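Local coordinates for exported protein (Bacteroides fragilis, PDB 4I17) that is of unknown function but, as a tetratricopeptide-repeat protein built almost wholly of helices, probably serves as a scaffold for binding other proteins or peptides, at residues N39-V50 / Y64-N74. Residues are numbered along the deposited sequence; the frame is centred on the assembly and turned at random. Where two conformers were deposited one is given.
Sequences NQDSVTAYNCGV and YFDIAIKKNYN
With CG trans to the backbone N (chi1 175°), Tyr-46 sets its ring beside that of Phe-65, whose own CG lies beside its N. The rings meet obliquely, Tyr-46 CE1 lying 3.6 Å from Phe-65 CE1. Asn-74 ND2 sits over the centre of one face of the Tyr-46 ring, while Asn-74 OD1 accepts a hydrogen bond from Asn-77 ND2. Phe-65 in turn lies flat against the backbone of Gly-49, whose CA makes a CH-pi contact 3.9 Å from the ring centroid; here ring packs directly on main chain, and the segments 42-50 and 64-70 approach to 7.6 Å between axes. Further round, Cys-48 SG stands almost straight above the Tyr-64 ring, 3.7 Å from its centroid, and Ala-45 CB packs on Ile-67 CG2. Tyr-73 covers the first turn of helix 42-54, with Val-43 N over one face. Within the Schellman motif that ends helix 58-70, Lys-71 bends back and, in the conformer given, NZ donates to Asn-39 O (2.9 Å). The two segments run antiparallel at 151°, consistent with the helix packing of a tetratricopeptide-repeat protein, flanked by helix 23-36, which Thr-44 and Tyr-64 touch, and helix 75-88, which Tyr-46 and Phe-65 touch.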
# COMPACT_ATOMS: atom_id res chain seq x y z
N ASN A 39 29.21 -10.87 -4.49
CA ASN A 39 28.05 -10.02 -4.14
C ASN A 39 28.15 -9.46 -2.73
O ASN A 39 27.18 -9.52 -1.98
CB ASN A 39 26.76 -10.84 -4.26
CG ASN A 39 26.50 -11.33 -5.65
OD1 ASN A 39 26.65 -10.58 -6.63
ND2 ASN A 39 26.08 -12.57 -5.77
N GLN A 40 29.30 -8.93 -2.36
CA GLN A 40 29.52 -8.46 -0.98
C GLN A 40 29.31 -6.95 -0.80
O GLN A 40 29.00 -6.51 0.30
CB GLN A 40 30.94 -8.84 -0.53
CG GLN A 40 31.14 -10.35 -0.37
CD GLN A 40 30.32 -10.93 0.77
OE1 GLN A 40 29.30 -11.61 0.55
NE2 GLN A 40 30.73 -10.66 2.00
N ASP A 41 29.47 -6.17 -1.87
CA ASP A 41 29.36 -4.72 -1.79
C ASP A 41 27.90 -4.29 -1.94
O ASP A 41 27.42 -4.09 -3.05
CB ASP A 41 30.24 -4.11 -2.89
CG ASP A 41 30.33 -2.59 -2.93
OD1 ASP A 41 29.56 -1.93 -2.20
OD2 ASP A 41 31.12 -2.07 -3.73
N SER A 42 27.21 -4.11 -0.81
CA SER A 42 25.80 -3.72 -0.82
C SER A 42 25.53 -2.32 -1.39
O SER A 42 24.45 -2.09 -1.94
CB SER A 42 25.22 -3.82 0.58
OG SER A 42 26.09 -3.17 1.49
N VAL A 43 26.47 -1.38 -1.23
CA VAL A 43 26.31 -0.01 -1.78
C VAL A 43 26.22 -0.12 -3.32
O VAL A 43 25.29 0.42 -3.93
CB VAL A 43 27.48 0.92 -1.35
CG1 VAL A 43 27.39 2.28 -2.06
CG2 VAL A 43 27.50 1.11 0.18
N THR A 44 27.14 -0.91 -3.92
CA THR A 44 27.15 -1.14 -5.36
C THR A 44 25.93 -1.97 -5.74
O THR A 44 25.33 -1.68 -6.76
CB THR A 44 28.45 -1.78 -5.79
OG1 THR A 44 29.49 -0.84 -5.51
CG2 THR A 44 28.47 -2.11 -7.28
N ALA A 45 25.54 -2.97 -4.93
CA ALA A 45 24.33 -3.76 -5.25
C ALA A 45 23.08 -2.86 -5.35
O ALA A 45 22.30 -3.03 -6.28
CB ALA A 45 24.11 -4.84 -4.22
N TYR A 46 22.91 -1.91 -4.42
CA TYR A 46 21.78 -1.00 -4.45
C TYR A 46 21.85 -0.16 -5.76
O TYR A 46 20.87 -0.07 -6.48
CB TYR A 46 21.75 -0.10 -3.18
CG TYR A 46 20.63 0.92 -3.28
CD1 TYR A 46 19.31 0.57 -2.99
CD2 TYR A 46 20.87 2.18 -3.81
CE1 TYR A 46 18.27 1.46 -3.21
CE2 TYR A 46 19.83 3.08 -4.03
CZ TYR A 46 18.53 2.71 -3.74
OH TYR A 46 17.49 3.57 -3.95
N ASN A 47 23.04 0.42 -6.06
CA ASN A 47 23.17 1.22 -7.28
C ASN A 47 22.87 0.39 -8.52
O ASN A 47 22.25 0.89 -9.45
CB ASN A 47 24.59 1.79 -7.38
CG ASN A 47 24.81 2.95 -6.45
OD1 ASN A 47 23.87 3.64 -6.01
ND2 ASN A 47 26.06 3.23 -6.17
N CYS A 48 23.32 -0.88 -8.52
CA CYS A 48 23.13 -1.80 -9.64
C CYS A 48 21.63 -2.07 -9.84
O CYS A 48 21.16 -2.05 -10.98
CB CYS A 48 23.91 -3.09 -9.42
SG CYS A 48 24.06 -4.13 -10.90
N GLY A 49 20.89 -2.24 -8.74
CA GLY A 49 19.43 -2.45 -8.79
C GLY A 49 18.71 -1.28 -9.43
O GLY A 49 17.83 -1.47 -10.28
N VAL A 50 19.09 -0.04 -9.04
CA VAL A 50 18.50 1.19 -9.63
C VAL A 50 18.82 1.23 -11.14
O VAL A 50 17.93 1.51 -11.94
CB VAL A 50 18.98 2.47 -8.93
CG1 VAL A 50 18.37 3.72 -9.60
CG2 VAL A 50 18.66 2.43 -7.43
N TYR A 64 19.28 -7.60 -7.33
CA TYR A 64 20.27 -6.72 -6.72
C TYR A 64 19.72 -6.03 -5.47
O TYR A 64 20.43 -5.97 -4.47
CB TYR A 64 20.85 -5.71 -7.72
CG TYR A 64 21.73 -6.44 -8.70
CD1 TYR A 64 22.93 -7.01 -8.29
CD2 TYR A 64 21.30 -6.69 -10.00
CE1 TYR A 64 23.69 -7.80 -9.17
CE2 TYR A 64 22.06 -7.45 -10.89
CZ TYR A 64 23.25 -8.01 -10.46
OH TYR A 64 23.97 -8.77 -11.34
N PHE A 65 18.47 -5.55 -5.49
CA PHE A 65 17.94 -4.96 -4.24
C PHE A 65 17.90 -6.03 -3.12
O PHE A 65 18.12 -5.69 -1.97
CB PHE A 65 16.56 -4.37 -4.48
CG PHE A 65 16.58 -3.14 -5.36
CD1 PHE A 65 17.32 -2.01 -5.00
CD2 PHE A 65 15.81 -3.09 -6.53
CE1 PHE A 65 17.28 -0.85 -5.78
CE2 PHE A 65 15.77 -1.93 -7.31
CZ PHE A 65 16.49 -0.81 -6.91
N ASP A 66 17.69 -7.31 -3.47
CA ASP A 66 17.68 -8.40 -2.49
C ASP A 66 19.05 -8.54 -1.79
O ASP A 66 19.10 -8.88 -0.61
CB ASP A 66 17.32 -9.73 -3.18
CG ASP A 66 15.89 -10.22 -2.99
OD1 ASP A 66 15.33 -10.00 -1.89
OD2 ASP A 66 15.38 -10.92 -3.90
N ILE A 67 20.15 -8.30 -2.53
CA ILE A 67 21.52 -8.36 -2.00
C ILE A 67 21.64 -7.29 -0.94
O ILE A 67 22.09 -7.57 0.17
CB ILE A 67 22.62 -8.23 -3.10
CG1 ILE A 67 22.57 -9.43 -4.09
CG2 ILE A 67 24.03 -8.11 -2.47
CD1 ILE A 67 23.48 -9.28 -5.35
N ALA A 68 21.21 -6.07 -1.26
CA ALA A 68 21.24 -4.97 -0.29
C ALA A 68 20.39 -5.32 0.93
O ALA A 68 20.83 -5.10 2.07
CB ALA A 68 20.74 -3.67 -0.93
N ILE A 69 19.18 -5.92 0.72
CA ILE A 69 18.31 -6.29 1.82
C ILE A 69 18.99 -7.32 2.72
O ILE A 69 18.97 -7.15 3.93
CB ILE A 69 16.94 -6.79 1.32
CG1 ILE A 69 16.19 -5.65 0.61
CG2 ILE A 69 16.08 -7.38 2.49
CD1 ILE A 69 14.89 -6.08 -0.17
N LYS A 70 19.60 -8.35 2.12
CA LYS A 70 20.23 -9.41 2.91
C LYS A 70 21.47 -8.88 3.67
O LYS A 70 21.79 -9.42 4.73
CB LYS A 70 20.58 -10.61 2.04
CG LYS A 70 19.37 -11.47 1.72
CD LYS A 70 19.72 -12.57 0.74
CE LYS A 70 18.50 -13.35 0.30
NZ LYS A 70 18.83 -14.31 -0.78
N LYS A 71 22.10 -7.79 3.19
CA LYS A 71 23.24 -7.20 3.91
C LYS A 71 22.77 -6.08 4.86
O LYS A 71 23.61 -5.39 5.45
CB LYS A 71 24.30 -6.66 2.92
CG LYS A 71 24.89 -7.69 1.94
CD LYS A 71 25.68 -8.83 2.60
CE LYS A 71 26.65 -9.48 1.63
NZ LYS A 71 25.96 -10.19 0.51
N ASN A 72 21.44 -5.89 5.03
CA ASN A 72 20.83 -4.88 5.94
C ASN A 72 21.27 -3.49 5.56
O ASN A 72 21.53 -2.66 6.43
CB ASN A 72 21.26 -5.14 7.41
CG ASN A 72 21.12 -6.56 7.87
OD1 ASN A 72 22.11 -7.25 8.17
ND2 ASN A 72 19.91 -7.03 7.92
N TYR A 73 21.41 -3.24 4.26
CA TYR A 73 21.89 -1.95 3.78
C TYR A 73 20.75 -1.12 3.23
O TYR A 73 20.04 -1.60 2.34
CB TYR A 73 22.95 -2.15 2.67
CG TYR A 73 23.35 -0.84 2.03
CD1 TYR A 73 24.07 0.12 2.74
CD2 TYR A 73 22.95 -0.52 0.73
CE1 TYR A 73 24.35 1.37 2.19
CE2 TYR A 73 23.26 0.71 0.16
CZ TYR A 73 23.93 1.66 0.90
OH TYR A 73 24.24 2.88 0.34
N ASN A 74 20.64 0.16 3.67
CA ASN A 74 19.68 1.11 3.07
C ASN A 74 18.31 0.44 2.89
O ASN A 74 17.74 0.45 1.79
CB ASN A 74 20.27 1.50 1.69
CG ASN A 74 19.79 2.78 1.09
OD1 ASN A 74 19.11 3.57 1.73
ND2 ASN A 74 20.13 3.00 -0.17